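Local coordinates for hydroquinone dioxygenase large subunit (Pseudomonas sp., PDB 4ZXA), which probably forms, with its small subunit, an iron(II)-dependent dioxygenase that opens the aromatic ring of hydroquinone, at residues R68-D73 with A127-I132; Y80-F85 with G90-Y95; D142-P147 with R167-T172; V197-P202 with Y222-D227. All blocks are in the same frame, centred on the assembly; numbering follows the deposited sequence.

Contact 1 of 4, residues R68-D73 with A127-I132; sequences RAMMRD and ATFKAI
Met70 reaches across from helix 63-75 and lays its methyl end on the ring of Phe129 in helix 122-136. This is a CH-pi contact of nearly ideal aim. Met70 CE stands 3.4 Å from the centroid of the Phe129 ring, only 3° off the ring normal. The ring carbons are therefore almost equally far from the methyl. The sulfur takes part as well: Met70 SD lies over the same ring, 4.1 Å from the centroid, and makes a Met-aromatic contact. The torsions explain the reach. CG of Met70 is anti to the backbone N, and the chain runs on extended to the sulfur before it bends at chi3 (-69°) to set the methyl over the ring.

Apolar packing continues past the ring. Met70 SD also touches the CG2 branch of Ile132, at 3.8 Å, one helical turn on from Phe129. The thioether is thus wedged between an aromatic face and an aliphatic branch.

The polar part is slight. Asp73 OD2 comes to the rim of the Phe129 ring, near its plane, 4.0 Å from Phe129 CE2. That oxygen is hydrogen-bonded to Thr91 OG1, on strand 89-93. No hydrogen bond joins the two segments.

The axes of the two helix segments come within 10.0 Å and run at 138° to each other, nearer antiparallel than parallel. Phe32 of strand 32-34 packs on Ile132. The arrangement is a buried helix-helix contact with a Met-aromatic motif at its centre, within the N-terminal part of the large subunit.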
# COMPACT_ATOMS: atom_id res chain seq x y z
N ARG E 68 -10.64 -0.82 5.35
CA ARG E 68 -11.06 -1.99 4.57
C ARG E 68 -10.71 -3.26 5.34
O ARG E 68 -11.50 -4.22 5.41
CB ARG E 68 -10.41 -2.01 3.19
CG ARG E 68 -10.71 -0.81 2.32
CD ARG E 68 -10.26 -1.04 0.87
NE ARG E 68 -10.21 0.22 0.13
CZ ARG E 68 -9.10 0.90 -0.14
NH1 ARG E 68 -7.92 0.44 0.26
NH2 ARG E 68 -9.18 2.04 -0.81
N ALA E 69 -9.52 -3.27 5.95
CA ALA E 69 -9.05 -4.45 6.67
C ALA E 69 -9.91 -4.74 7.88
O ALA E 69 -10.34 -5.87 8.07
CB ALA E 69 -7.60 -4.28 7.09
N MET E 70 -10.18 -3.72 8.69
CA MET E 70 -10.93 -3.91 9.93
C MET E 70 -12.36 -4.27 9.59
O MET E 70 -13.01 -5.05 10.30
CB MET E 70 -10.90 -2.67 10.83
CG MET E 70 -11.78 -2.82 12.08
SD MET E 70 -11.46 -1.57 13.34
CE MET E 70 -9.81 -2.08 13.87
N MET E 71 -12.84 -3.69 8.50
CA MET E 71 -14.18 -4.00 8.01
C MET E 71 -14.30 -5.48 7.72
O MET E 71 -15.32 -6.08 8.04
CB MET E 71 -14.52 -3.22 6.75
CG MET E 71 -15.90 -3.53 6.23
SD MET E 71 -17.20 -2.70 7.15
CE MET E 71 -18.04 -4.08 7.94
N ARG E 72 -13.27 -6.08 7.13
CA ARG E 72 -13.33 -7.51 6.86
C ARG E 72 -13.28 -8.28 8.17
O ARG E 72 -14.08 -9.19 8.39
CB ARG E 72 -12.22 -7.99 5.89
CG ARG E 72 -12.29 -7.40 4.46
CD ARG E 72 -13.72 -7.41 3.94
NE ARG E 72 -13.88 -6.90 2.58
CZ ARG E 72 -13.80 -5.61 2.24
NH1 ARG E 72 -13.49 -4.69 3.15
NH2 ARG E 72 -14.00 -5.25 0.99
N ASP E 73 -12.37 -7.89 9.06
CA ASP E 73 -12.20 -8.61 10.33
C ASP E 73 -13.50 -8.63 11.12
O ASP E 73 -13.83 -9.63 11.76
CB ASP E 73 -11.08 -8.01 11.19
CG ASP E 73 -10.22 -9.08 11.85
OD1 ASP E 73 -10.50 -10.30 11.70
OD2 ASP E 73 -9.24 -8.69 12.52
N ALA E 127 -16.60 -5.27 19.88
CA ALA E 127 -17.31 -4.04 20.20
C ALA E 127 -16.43 -2.84 19.93
O ALA E 127 -16.86 -1.86 19.32
CB ALA E 127 -17.77 -4.06 21.65
N THR E 128 -15.18 -2.93 20.37
CA THR E 128 -14.20 -1.89 20.09
C THR E 128 -14.05 -1.68 18.59
O THR E 128 -14.09 -0.54 18.12
CB THR E 128 -12.83 -2.22 20.70
OG1 THR E 128 -12.99 -2.54 22.09
CG2 THR E 128 -11.88 -1.04 20.54
N PHE E 129 -13.88 -2.76 17.84
CA PHE E 129 -13.72 -2.64 16.38
C PHE E 129 -14.93 -2.01 15.68
O PHE E 129 -14.77 -1.14 14.82
CB PHE E 129 -13.36 -3.99 15.74
CG PHE E 129 -11.91 -4.34 15.82
CD1 PHE E 129 -11.08 -3.74 16.77
CD2 PHE E 129 -11.36 -5.26 14.94
CE1 PHE E 129 -9.73 -4.06 16.84
CE2 PHE E 129 -10.01 -5.59 14.99
CZ PHE E 129 -9.19 -5.00 15.95
N LYS E 130 -16.14 -2.44 16.04
CA LYS E 130 -17.34 -1.85 15.43
C LYS E 130 -17.38 -0.37 15.72
O LYS E 130 -17.78 0.43 14.88
CB LYS E 130 -18.60 -2.53 15.95
CG LYS E 130 -18.76 -3.97 15.47
CD LYS E 130 -20.18 -4.47 15.66
CE LYS E 130 -20.36 -5.85 15.05
NZ LYS E 130 -21.79 -6.24 14.89
N ALA E 131 -16.96 -0.01 16.93
CA ALA E 131 -16.98 1.38 17.36
C ALA E 131 -15.95 2.20 16.59
O ALA E 131 -16.18 3.38 16.27
CB ALA E 131 -16.74 1.48 18.88
N ILE E 132 -14.82 1.57 16.27
CA ILE E 132 -13.80 2.24 15.48
C ILE E 132 -14.29 2.51 14.04
O ILE E 132 -14.19 3.63 13.54
CB ILE E 132 -12.45 1.48 15.48
CG1 ILE E 132 -11.83 1.51 16.88
CG2 ILE E 132 -11.48 2.08 14.47
CD1 ILE E 132 -10.70 0.54 17.07

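Contact 2 of 4, residues Y80-F85 with G90-Y95; sequences YGWVNF and GTRNYY
Val83 N to Thr91 O is the shortest hydrogen bond between the two strands, at 2.9 Å. Thr91 N returns a bond to Val83 O, so Val83 and Thr91 form an antiparallel hydrogen-bonded pair. Trp82 with Arg92 and Asn84 with Gly90 are the non-hydrogen-bonded pairs beside it. A further backbone bond runs from Asn93 N to Gly81 O (3.1 Å).

Trp82 and Arg92 share one face of the hairpin, and their side chains make its main contact. Arg92 CG sits over the five-membered ring of Trp82, 3.3 Å from its centroid. A bend at chi2 (-63°) then carries the chain on over the six-membered ring. There Arg92 CZ lies 4.2 Å from the centroid, a cation-pi contact. The guanidinium is not stacked flat, because its plane is 64° from that of the indole. Arg92 NH1 bonds to Asn93 O (2.9 Å), which helps to fix the rotation of the group. Tyr94 CE1 and Gly81 CA lie over its opposite faces.

At the open end of the hairpin Tyr95 OH meets the edge of the Tyr80 ring and lies 3.6 Å from Tyr80 CB. This hydroxyl is hydrogen-bonded to Asp259. Asn93 OD1 accepts from Tyr95 N and closes an Asx turn.

The hairpin lies inside a larger antiparallel sheet. Strand 251-257 flanks strand 82-84, and strand 97-102 flanks strand 89-93. Tyr80 O bonds to the metal ligand His256. Helix 63-75 packs on the face bearing Val83 and Thr91.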
# COMPACT_ATOMS: atom_id res chain seq x y z
N TYR E 80 -10.56 -17.14 10.44
CA TYR E 80 -9.79 -18.25 10.99
C TYR E 80 -8.35 -17.87 10.87
O TYR E 80 -8.01 -17.04 10.03
CB TYR E 80 -10.02 -19.54 10.18
CG TYR E 80 -11.46 -19.88 10.05
CD1 TYR E 80 -12.11 -20.58 11.05
CD2 TYR E 80 -12.19 -19.47 8.94
CE1 TYR E 80 -13.45 -20.88 10.94
CE2 TYR E 80 -13.54 -19.76 8.83
CZ TYR E 80 -14.16 -20.47 9.83
OH TYR E 80 -15.50 -20.77 9.72
N GLY E 81 -7.48 -18.48 11.65
CA GLY E 81 -6.05 -18.21 11.50
C GLY E 81 -5.70 -16.73 11.66
O GLY E 81 -6.29 -16.02 12.49
N TRP E 82 -4.75 -16.26 10.85
CA TRP E 82 -4.21 -14.92 11.03
C TRP E 82 -4.72 -13.96 9.96
O TRP E 82 -4.48 -14.15 8.76
CB TRP E 82 -2.68 -14.93 10.97
CG TRP E 82 -2.00 -15.71 12.05
CD1 TRP E 82 -1.25 -15.20 13.08
CD2 TRP E 82 -1.95 -17.14 12.19
NE1 TRP E 82 -0.76 -16.22 13.86
CE2 TRP E 82 -1.17 -17.42 13.33
CE3 TRP E 82 -2.50 -18.20 11.46
CZ2 TRP E 82 -0.93 -18.74 13.77
CZ3 TRP E 82 -2.26 -19.50 11.90
CH2 TRP E 82 -1.48 -19.75 13.04
N VAL E 83 -5.41 -12.91 10.39
CA VAL E 83 -5.86 -11.86 9.50
C VAL E 83 -4.92 -10.65 9.65
O VAL E 83 -4.92 -9.97 10.67
CB VAL E 83 -7.29 -11.46 9.84
CG1 VAL E 83 -7.76 -10.33 8.94
CG2 VAL E 83 -8.22 -12.68 9.77
N ASN E 84 -4.09 -10.40 8.64
CA ASN E 84 -3.10 -9.35 8.73
C ASN E 84 -3.52 -8.09 8.00
O ASN E 84 -3.86 -8.14 6.80
CB ASN E 84 -1.75 -9.83 8.20
CG ASN E 84 -1.21 -11.01 8.99
OD1 ASN E 84 -1.36 -12.16 8.58
ND2 ASN E 84 -0.56 -10.72 10.10
N PHE E 85 -3.54 -6.98 8.74
CA PHE E 85 -3.92 -5.68 8.21
C PHE E 85 -2.78 -5.25 7.32
O PHE E 85 -2.98 -4.60 6.31
CB PHE E 85 -4.06 -4.68 9.34
CG PHE E 85 -5.36 -4.77 10.07
CD1 PHE E 85 -5.95 -5.99 10.32
CD2 PHE E 85 -5.98 -3.61 10.53
CE1 PHE E 85 -7.15 -6.08 11.02
CE2 PHE E 85 -7.18 -3.68 11.22
CZ PHE E 85 -7.77 -4.92 11.48
N GLY E 90 -2.22 -7.33 13.13
CA GLY E 90 -3.07 -8.45 12.80
C GLY E 90 -3.77 -9.10 13.98
O GLY E 90 -3.50 -8.79 15.14
N THR E 91 -4.69 -10.01 13.67
CA THR E 91 -5.40 -10.76 14.69
C THR E 91 -5.34 -12.25 14.39
O THR E 91 -5.18 -12.66 13.24
CB THR E 91 -6.85 -10.31 14.81
OG1 THR E 91 -7.45 -10.29 13.52
CG2 THR E 91 -6.92 -8.92 15.39
N ARG E 92 -5.44 -13.05 15.43
CA ARG E 92 -5.45 -14.49 15.26
C ARG E 92 -6.69 -14.90 15.99
O ARG E 92 -6.84 -14.59 17.16
CB ARG E 92 -4.21 -15.11 15.92
CG ARG E 92 -3.73 -16.41 15.28
CD ARG E 92 -4.76 -17.55 15.37
NE ARG E 92 -4.13 -18.83 15.05
CZ ARG E 92 -4.77 -20.00 14.95
NH1 ARG E 92 -6.09 -20.05 15.12
NH2 ARG E 92 -4.10 -21.10 14.68
N ASN E 93 -7.62 -15.53 15.29
CA ASN E 93 -8.84 -15.96 15.95
C ASN E 93 -8.56 -17.26 16.68
O ASN E 93 -8.08 -18.23 16.06
CB ASN E 93 -9.99 -16.12 14.96
CG ASN E 93 -11.35 -16.11 15.65
OD1 ASN E 93 -11.44 -16.16 16.87
ND2 ASN E 93 -12.43 -16.05 14.85
N TYR E 94 -8.88 -17.27 17.96
CA TYR E 94 -8.78 -18.44 18.80
C TYR E 94 -10.16 -18.96 19.19
O TYR E 94 -10.31 -19.73 20.13
CB TYR E 94 -7.85 -18.20 20.00
CG TYR E 94 -6.41 -18.25 19.58
CD1 TYR E 94 -5.86 -19.40 19.04
CD2 TYR E 94 -5.59 -17.13 19.69
CE1 TYR E 94 -4.55 -19.44 18.64
CE2 TYR E 94 -4.28 -17.17 19.29
CZ TYR E 94 -3.76 -18.33 18.76
OH TYR E 94 -2.46 -18.39 18.36
N TYR E 95 -11.17 -18.55 18.42
CA TYR E 95 -12.53 -19.05 18.59
C TYR E 95 -13.20 -18.91 19.97
O TYR E 95 -13.68 -19.89 20.53
CB TYR E 95 -12.59 -20.47 18.05
CG TYR E 95 -11.73 -20.61 16.82
CD1 TYR E 95 -11.96 -19.81 15.71
CD2 TYR E 95 -10.67 -21.49 16.79
CE1 TYR E 95 -11.17 -19.91 14.59
CE2 TYR E 95 -9.87 -21.59 15.67
CZ TYR E 95 -10.13 -20.80 14.58
OH TYR E 95 -9.34 -20.90 13.46

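Contact 3 of 4, residues D142-P147 with R167-T172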
# COMPACT_ATOMS: atom_id res chain seq x y z
N ASP E 142 -16.98 3.95 1.75
CA ASP E 142 -17.56 2.64 2.02
C ASP E 142 -16.45 1.59 2.00
O ASP E 142 -15.99 1.19 0.93
CB ASP E 142 -18.63 2.32 0.97
CG ASP E 142 -19.05 0.86 0.96
OD1 ASP E 142 -18.80 0.12 1.93
OD2 ASP E 142 -19.66 0.45 -0.04
N PRO E 143 -16.02 1.14 3.18
CA PRO E 143 -14.92 0.18 3.41
C PRO E 143 -15.14 -1.19 2.75
O PRO E 143 -14.20 -1.98 2.67
CB PRO E 143 -14.91 0.00 4.93
CG PRO E 143 -15.75 1.07 5.47
CD PRO E 143 -16.74 1.43 4.42
N PHE E 144 -16.36 -1.46 2.29
CA PHE E 144 -16.69 -2.75 1.69
C PHE E 144 -16.63 -2.74 0.16
O PHE E 144 -16.89 -3.75 -0.49
CB PHE E 144 -18.09 -3.15 2.13
CG PHE E 144 -18.12 -4.35 3.02
CD1 PHE E 144 -18.95 -4.37 4.13
CD2 PHE E 144 -17.36 -5.47 2.73
CE1 PHE E 144 -18.99 -5.47 4.94
CE2 PHE E 144 -17.41 -6.59 3.54
CZ PHE E 144 -18.23 -6.59 4.65
N ALA E 145 -16.29 -1.60 -0.42
CA ALA E 145 -16.31 -1.44 -1.86
C ALA E 145 -14.92 -1.24 -2.44
O ALA E 145 -13.99 -0.87 -1.72
CB ALA E 145 -17.20 -0.27 -2.24
N ALA E 146 -14.78 -1.49 -3.74
CA ALA E 146 -13.54 -1.22 -4.45
C ALA E 146 -13.35 0.28 -4.59
O ALA E 146 -14.31 1.05 -4.50
CB ALA E 146 -13.53 -1.87 -5.80
N PRO E 147 -12.10 0.71 -4.81
CA PRO E 147 -11.78 2.13 -4.85
C PRO E 147 -12.56 2.89 -5.92
O PRO E 147 -13.04 3.98 -5.67
CB PRO E 147 -10.28 2.14 -5.12
CG PRO E 147 -9.80 0.84 -4.52
CD PRO E 147 -10.90 -0.14 -4.78
N ARG E 167 -24.17 -3.79 7.57
CA ARG E 167 -25.03 -4.49 6.65
C ARG E 167 -25.68 -5.67 7.37
O ARG E 167 -25.00 -6.58 7.83
CB ARG E 167 -24.27 -4.89 5.38
CG ARG E 167 -24.31 -3.79 4.27
CD ARG E 167 -22.97 -3.63 3.59
NE ARG E 167 -23.06 -2.93 2.30
CZ ARG E 167 -22.14 -2.08 1.85
NH1 ARG E 167 -21.08 -1.81 2.60
NH2 ARG E 167 -22.27 -1.47 0.67
N PHE E 168 -26.99 -5.61 7.52
CA PHE E 168 -27.74 -6.70 8.15
C PHE E 168 -27.98 -7.78 7.11
O PHE E 168 -28.41 -7.48 5.98
CB PHE E 168 -29.08 -6.18 8.67
CG PHE E 168 -29.93 -7.23 9.34
CD1 PHE E 168 -30.74 -8.06 8.59
CD2 PHE E 168 -29.92 -7.36 10.71
CE1 PHE E 168 -31.52 -9.02 9.20
CE2 PHE E 168 -30.71 -8.31 11.33
CZ PHE E 168 -31.51 -9.14 10.58
N ARG E 169 -27.69 -9.02 7.47
CA ARG E 169 -27.88 -10.13 6.54
C ARG E 169 -28.64 -11.27 7.19
O ARG E 169 -28.25 -11.75 8.24
CB ARG E 169 -26.52 -10.63 6.02
CG ARG E 169 -25.63 -9.55 5.35
CD ARG E 169 -24.13 -9.90 5.49
NE ARG E 169 -23.24 -8.82 5.03
CZ ARG E 169 -21.99 -8.63 5.47
NH1 ARG E 169 -21.45 -9.42 6.39
NH2 ARG E 169 -21.28 -7.62 4.98
N ILE E 170 -29.73 -11.71 6.57
CA ILE E 170 -30.35 -12.95 7.00
C ILE E 170 -29.39 -14.11 6.69
O ILE E 170 -28.92 -14.24 5.56
CB ILE E 170 -31.68 -13.22 6.28
CG1 ILE E 170 -32.76 -12.25 6.76
CG2 ILE E 170 -32.13 -14.66 6.52
CD1 ILE E 170 -34.08 -12.41 6.04
N ALA E 171 -29.10 -14.93 7.68
CA ALA E 171 -28.23 -16.08 7.48
C ALA E 171 -28.88 -17.10 6.55
O ALA E 171 -30.07 -17.35 6.62
CB ALA E 171 -27.89 -16.74 8.83
N THR E 172 -28.08 -17.71 5.69
CA THR E 172 -28.59 -18.78 4.85
C THR E 172 -28.72 -20.09 5.63
O THR E 172 -27.71 -20.66 6.05
CB THR E 172 -27.68 -19.04 3.64
OG1 THR E 172 -27.43 -17.81 2.96
CG2 THR E 172 -28.33 -20.02 2.69
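Asp142 and Arg167 join two loops by a salt bridge, and the Asp142 carboxylate also forms an Asx turn. Asp142 OD1 accepts from Phe144 N, two residues on, at 2.9 Å. Asp142 also starts a type I beta turn that runs to Ala145. Arg167 then joins from the other loop. Its NH1 lies 3.1 Å from Asp142 OD1, with a nearly straight N-H...O angle of 170°. Arg167 NH2 adds a longer, weak bond to Asp142 OD2. The two groups are not coplanar: the carboxylate and guanidinium planes are 37° apart. Phe144 N and Arg167 NH1 reach OD1 from opposite faces of the carboxylate. Arg167 does more than bind Asp142, since its NE makes a salt bridge to Asp227. It is thus shared by two carboxylates, which would probably stabilise its positive charge.

The tight part lies around Phe144, which is buried. Arg167 NH1 is 3.3 Å from Phe144 CB, and its guanidinium stands almost upright to the Phe144 ring. Met71, Arg72 and Ala75 of helix 63-75 also pack on the Phe144 side chain.

The solvent side rests on few atoms. Arg169 is exposed, and it meets Phe144 through its terminal NH2 alone, with no hydrogen bond across the segments. Its chain is extended from CG to NE, which carries the group forward to the ring. Phe144 CE1 lies at the edge of the Arg169 guanidinium, 3.1 Å from Arg169 NH2.

Contact 4 of 4, residues V197-P202 with Y222-D227; sequences VSQDEP and YLSRSD
The guanidinium of Arg225 presents its edge to the side-chain amide of Gln199. Gln199 OE1 lies in the guanidinium plane and takes two bonds from it, one from Arg225 NE at 2.9 Å and one from Arg225 NH2 at 3.0 Å. This is a side-on grip by two nitrogens on one oxygen. The amide and guanidinium planes are 39° apart, and both nitrogens come to OE1 from the same face of the amide.

The other end of the amide is held too. Gln199 NE2 donates to Ser224 OG at 3.1 Å, almost straight at 169° and close to the amide plane. It also donates to Val197 O, within its own segment. A bend at chi2 (-63°) turns the amide back toward Val197 O. Ser224 OG is bound in turn to Lys221 O, three residues earlier.

Apolar contact is slight: Val197 CG1 approaches Ser224 CB at 4.2 Å. Val197 also packs on Thr12 of the small subunit. The contact thus ties the loop before strand 203-206 to the segment at helix 219-224 and the residues that follow, near the subunit interface. With donors on OE1 and acceptors at NE2, its chemistry implies one definite orientation of the Gln199 amide.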
# COMPACT_ATOMS: atom_id res chain seq x y z
N VAL E 197 -23.81 -9.56 -17.62
CA VAL E 197 -24.24 -10.88 -17.15
C VAL E 197 -25.74 -11.12 -17.32
O VAL E 197 -26.55 -10.30 -16.91
CB VAL E 197 -23.83 -11.08 -15.68
CG1 VAL E 197 -24.48 -12.32 -15.07
CG2 VAL E 197 -22.32 -11.14 -15.58
N SER E 198 -26.12 -12.24 -17.92
CA SER E 198 -27.53 -12.58 -18.07
C SER E 198 -28.28 -12.36 -16.76
O SER E 198 -27.75 -12.65 -15.69
CB SER E 198 -27.69 -14.05 -18.48
OG SER E 198 -29.04 -14.49 -18.31
N GLN E 199 -29.51 -11.87 -16.83
CA GLN E 199 -30.34 -11.71 -15.64
C GLN E 199 -31.52 -12.68 -15.62
O GLN E 199 -32.50 -12.49 -14.88
CB GLN E 199 -30.81 -10.26 -15.51
CG GLN E 199 -29.66 -9.28 -15.38
CD GLN E 199 -28.85 -9.50 -14.10
OE1 GLN E 199 -29.42 -9.57 -12.99
NE2 GLN E 199 -27.53 -9.63 -14.24
N ASP E 200 -31.43 -13.74 -16.41
CA ASP E 200 -32.52 -14.70 -16.51
C ASP E 200 -32.49 -15.70 -15.39
O ASP E 200 -31.43 -16.23 -15.05
CB ASP E 200 -32.47 -15.43 -17.85
CG ASP E 200 -32.62 -14.49 -19.04
OD1 ASP E 200 -33.28 -13.42 -18.90
OD2 ASP E 200 -32.06 -14.82 -20.12
N GLU E 201 -33.66 -15.97 -14.82
CA GLU E 201 -33.84 -16.99 -13.80
C GLU E 201 -34.09 -18.33 -14.48
O GLU E 201 -34.65 -18.37 -15.57
CB GLU E 201 -35.02 -16.65 -12.88
CG GLU E 201 -34.90 -15.35 -12.09
CD GLU E 201 -33.79 -15.39 -11.04
OE1 GLU E 201 -33.17 -16.47 -10.84
OE2 GLU E 201 -33.52 -14.34 -10.40
N PRO E 202 -33.68 -19.44 -13.83
CA PRO E 202 -34.00 -20.76 -14.37
C PRO E 202 -35.52 -20.96 -14.36
O PRO E 202 -36.21 -20.28 -13.59
CB PRO E 202 -33.38 -21.73 -13.36
CG PRO E 202 -32.65 -20.89 -12.35
CD PRO E 202 -33.17 -19.50 -12.46
N TYR E 222 -27.33 -13.44 -9.00
CA TYR E 222 -27.26 -13.14 -7.59
C TYR E 222 -25.90 -12.50 -7.29
O TYR E 222 -25.83 -11.46 -6.63
CB TYR E 222 -27.47 -14.45 -6.83
CG TYR E 222 -27.38 -14.37 -5.33
CD1 TYR E 222 -28.52 -14.19 -4.55
CD2 TYR E 222 -26.16 -14.51 -4.69
CE1 TYR E 222 -28.43 -14.14 -3.19
CE2 TYR E 222 -26.06 -14.45 -3.34
CZ TYR E 222 -27.19 -14.27 -2.59
OH TYR E 222 -27.07 -14.23 -1.22
N LEU E 223 -24.83 -13.10 -7.81
CA LEU E 223 -23.50 -12.52 -7.62
C LEU E 223 -23.39 -11.16 -8.32
O LEU E 223 -22.81 -10.23 -7.78
CB LEU E 223 -22.39 -13.46 -8.09
CG LEU E 223 -22.30 -14.77 -7.31
CD1 LEU E 223 -21.13 -15.61 -7.81
CD2 LEU E 223 -22.18 -14.52 -5.81
N SER E 224 -23.98 -11.05 -9.51
CA SER E 224 -23.85 -9.81 -10.29
C SER E 224 -24.40 -8.63 -9.50
O SER E 224 -24.09 -7.48 -9.78
CB SER E 224 -24.54 -9.92 -11.66
OG SER E 224 -25.96 -9.83 -11.57
N ARG E 225 -25.24 -8.94 -8.52
CA ARG E 225 -25.90 -7.90 -7.75
C ARG E 225 -25.29 -7.73 -6.37
O ARG E 225 -25.85 -7.05 -5.52
CB ARG E 225 -27.41 -8.15 -7.70
CG ARG E 225 -28.07 -8.10 -9.09
CD ARG E 225 -29.53 -8.55 -9.09
NE ARG E 225 -30.11 -8.45 -10.42
CZ ARG E 225 -31.13 -7.66 -10.76
NH1 ARG E 225 -31.73 -6.89 -9.86
NH2 ARG E 225 -31.56 -7.65 -12.01
N SER E 226 -24.12 -8.33 -6.16
CA SER E 226 -23.39 -8.15 -4.91
C SER E 226 -22.86 -6.73 -4.75
O SER E 226 -22.23 -6.20 -5.65
CB SER E 226 -22.22 -9.14 -4.83
OG SER E 226 -21.40 -8.85 -3.70
N ASP E 227 -23.10 -6.14 -3.58
CA ASP E 227 -22.74 -4.74 -3.33
C ASP E 227 -21.49 -4.59 -2.48
O ASP E 227 -21.17 -3.49 -2.03
CB ASP E 227 -23.90 -4.01 -2.64
CG ASP E 227 -24.30 -4.67 -1.32
OD1 ASP E 227 -24.46 -5.92 -1.30
OD2 ASP E 227 -24.44 -3.95 -0.31

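In the fold
Contacts 1, 2 and 3 gather round helix 63-75. Contact 2 is nested in the chain loop that contact 1 closes, and the two meet where Asp73 OD2 lies 2.6 Å from Thr91 OG1, a probable hydrogen bond. Contact 3 meets the same helix through Arg72 NH1 and Pro143 O, 2.8 Å apart. A salt bridge between Arg167 NE and Asp227 OD2 (3.1 Å) joins contacts 3 and 4. Contact 4 is remote from contact 2, with centres about 32 Å apart. The bound 4-hydroxybenzonitrile is about 8 Å from the Tyr80 side chain, about 9 Å from that of Phe144 and about 10 Å from that of Asp73. The cadmium ion is also about 8 Å from the Tyr80 side chain.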